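Local atomic coordinates of exotoxin 6 (Staphylococcus aureus subsp. aureus Mu50, PDB entry 4ZYS), a protein that is a staphylococcal superantigen-like exotoxin, probably secreted to interfere with host immunity and perhaps to bind sugars. Residues Val71-Glu76 against Asn84-Gly89. Numbering follows the deposited sequence.
Sequences VFILRE and NYSIGG
In the OB-fold domain, the β-hairpin of strands 69-74 and 84-92 is joined by direct backbone bonds at F72-G89 and at E76-Y85, with a serine and waters between these points. F72 N donates to G89 O (2.9 Å), and E76 N to Y85 O in a straighter bond (2.8 Å). Between them the 84-89 backbone bows away at I87 and G88, the short strand segments cross at 117°, and the S86 hydroxyl stands in for a backbone acceptor: with OG anti to its own backbone N (chi1 -168°), it takes the N-H of L74 at 3.1 Å. Water 1 donates to F72 O and to G88 O and also bonds this hydroxyl; water 2 bridges L74 O and I87 N, which are too far apart to bond directly, and donates to E76 OE2. The hairpin belongs to the sheet of the OB-fold domain, in which 84-92 is itself broken and passes G88 and G89 at positive phi. Nearer the loop, R75 and N84 cross at about a right angle. NH1 of R75 meets N84 OD1 edge-on at 2.8 Å, in the plane of both groups although these planes are nearly perpendicular. R75 NH2 also bonds Q81 O, tying the arginine to the connecting loop. E76 CG lies against I87 CD1 (3.8 Å), and the bend at chi2 (-69°) turns the carboxylate so that OE2 meets the Y16 hydroxyl and water 2.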
loop_
_atom_site.group_PDB
_atom_site.type_symbol
_atom_site.label_atom_id
_atom_site.label_comp_id
_atom_site.label_asym_id
_atom_site.label_seq_id
_atom_site.Cartn_x
_atom_site.Cartn_y
_atom_site.Cartn_z
ATOM N N VAL A 71 -5.974 -6.593 6.358
ATOM C CA VAL A 71 -5.156 -7.024 5.235
ATOM C C VAL A 71 -5.527 -6.216 4.010
ATOM O O VAL A 71 -6.685 -5.840 3.829
ATOM C CB VAL A 71 -5.197 -8.568 4.965
ATOM C CG1 VAL A 71 -4.747 -9.353 6.197
ATOM C CG2 VAL A 71 -6.580 -9.038 4.502
ATOM N N PHE A 72 -4.494 -5.896 3.210
ATOM C CA PHE A 72 -4.549 -5.231 1.915
ATOM C C PHE A 72 -3.796 -6.160 0.981
ATOM O O PHE A 72 -2.565 -6.203 1.031
ATOM C CB PHE A 72 -3.943 -3.819 1.989
ATOM C CG PHE A 72 -4.177 -3.014 0.734
ATOM C CD1 PHE A 72 -3.284 -3.083 -0.333
ATOM C CD2 PHE A 72 -5.301 -2.195 0.612
ATOM C CE1 PHE A 72 -3.515 -2.366 -1.514
ATOM C CE2 PHE A 72 -5.516 -1.446 -0.556
ATOM C CZ PHE A 72 -4.609 -1.522 -1.608
ATOM N N ILE A 73 -4.534 -6.987 0.217
ATOM C CA ILE A 73 -3.987 -8.050 -0.627
ATOM C C ILE A 73 -4.080 -7.698 -2.116
ATOM O O ILE A 73 -5.152 -7.416 -2.655
ATOM C CB ILE A 73 -4.710 -9.415 -0.305
ATOM C CG1 ILE A 73 -4.460 -9.864 1.169
ATOM C CG2 ILE A 73 -4.391 -10.558 -1.316
ATOM C CD1 ILE A 73 -5.516 -10.824 1.715
ATOM N N LEU A 74 -2.938 -7.789 -2.771
ATOM C CA LEU A 74 -2.735 -7.628 -4.200
ATOM C C LEU A 74 -1.976 -8.878 -4.694
ATOM O O LEU A 74 -0.873 -9.158 -4.237
ATOM C CB LEU A 74 -1.971 -6.312 -4.481
ATOM C CG LEU A 74 -1.750 -5.916 -5.949
ATOM C CD1 LEU A 74 -1.493 -4.446 -6.042
ATOM C CD2 LEU A 74 -0.530 -6.629 -6.527
ATOM N N ARG A 75 -2.577 -9.619 -5.629
ATOM C CA ARG A 75 -1.983 -10.819 -6.236
ATOM C C ARG A 75 -0.708 -10.483 -6.962
ATOM O O ARG A 75 -0.743 -9.731 -7.939
ATOM C CB ARG A 75 -2.929 -11.443 -7.269
ATOM C CG ARG A 75 -3.771 -12.566 -6.813
ATOM C CD ARG A 75 -4.680 -12.997 -7.944
ATOM N NE ARG A 75 -4.114 -14.005 -8.860
ATOM C CZ ARG A 75 -4.187 -15.327 -8.677
ATOM N NH1 ARG A 75 -4.712 -15.824 -7.565
ATOM N NH2 ARG A 75 -3.699 -16.157 -9.586
ATOM N N GLU A 76 0.409 -11.022 -6.515
ATOM C CA GLU A 76 1.655 -10.829 -7.260
ATOM C C GLU A 76 1.673 -11.800 -8.448
ATOM O O GLU A 76 1.167 -12.931 -8.337
ATOM C CB GLU A 76 2.886 -11.055 -6.370
ATOM C CG GLU A 76 3.111 -9.973 -5.322
ATOM C CD GLU A 76 3.519 -8.600 -5.820
ATOM O OE1 GLU A 76 4.400 -8.511 -6.704
ATOM O OE2 GLU A 76 3.021 -7.606 -5.252
ATOM N N ASN A 84 -3.620 -16.770 -3.624
ATOM C CA ASN A 84 -3.016 -15.461 -3.832
ATOM C C ASN A 84 -1.740 -15.329 -3.048
ATOM O O ASN A 84 -1.690 -15.713 -1.873
ATOM C CB ASN A 84 -3.930 -14.333 -3.403
ATOM C CG ASN A 84 -5.317 -14.345 -3.943
ATOM O OD1 ASN A 84 -5.558 -14.615 -5.132
ATOM N ND2 ASN A 84 -6.239 -13.918 -3.085
ATOM N N TYR A 85 -0.714 -14.794 -3.705
ATOM C CA TYR A 85 0.573 -14.538 -3.081
ATOM C C TYR A 85 0.746 -13.031 -3.068
ATOM O O TYR A 85 0.838 -12.419 -4.117
ATOM C CB TYR A 85 1.714 -15.297 -3.803
ATOM C CG TYR A 85 1.553 -16.803 -3.738
ATOM C CD1 TYR A 85 1.817 -17.501 -2.566
ATOM C CD2 TYR A 85 1.085 -17.524 -4.832
ATOM C CE1 TYR A 85 1.617 -18.876 -2.480
ATOM C CE2 TYR A 85 0.869 -18.898 -4.754
ATOM C CZ TYR A 85 1.147 -19.571 -3.577
ATOM O OH TYR A 85 1.012 -20.934 -3.489
ATOM N N SER A 86 0.700 -12.438 -1.892
ATOM C CA SER A 86 0.797 -11.007 -1.729
ATOM C C SER A 86 1.979 -10.668 -0.820
ATOM O O SER A 86 2.505 -11.556 -0.156
ATOM C CB SER A 86 -0.519 -10.453 -1.191
ATOM O OG SER A 86 -0.551 -9.036 -1.278
ATOM N N ILE A 87 2.452 -9.399 -0.856
ATOM C CA ILE A 87 3.593 -8.951 -0.050
ATOM C C ILE A 87 3.170 -7.782 0.821
ATOM O O ILE A 87 2.688 -6.790 0.277
ATOM C CB ILE A 87 4.799 -8.558 -0.968
ATOM C CG1 ILE A 87 5.174 -9.725 -1.913
ATOM C CG2 ILE A 87 6.002 -8.076 -0.129
ATOM C CD1 ILE A 87 6.075 -9.354 -3.055
ATOM N N GLY A 88 3.418 -7.880 2.134
ATOM C CA GLY A 88 3.102 -6.839 3.112
ATOM C C GLY A 88 1.620 -6.562 3.248
ATOM O O GLY A 88 0.794 -7.473 3.113
ATOM N N GLY A 89 1.291 -5.305 3.512
ATOM C CA GLY A 89 -0.081 -4.834 3.680
ATOM C C GLY A 89 -0.848 -5.439 4.838
ATOM O O GLY A 89 -2.089 -5.454 4.813
HETATM O O HOH W 1 -0.987 -8.408 1.264
HETATM O O HOH W 2 1.344 -8.068 -3.210
HETATM O O HOH W 3 -0.887 -14.367 -6.638
#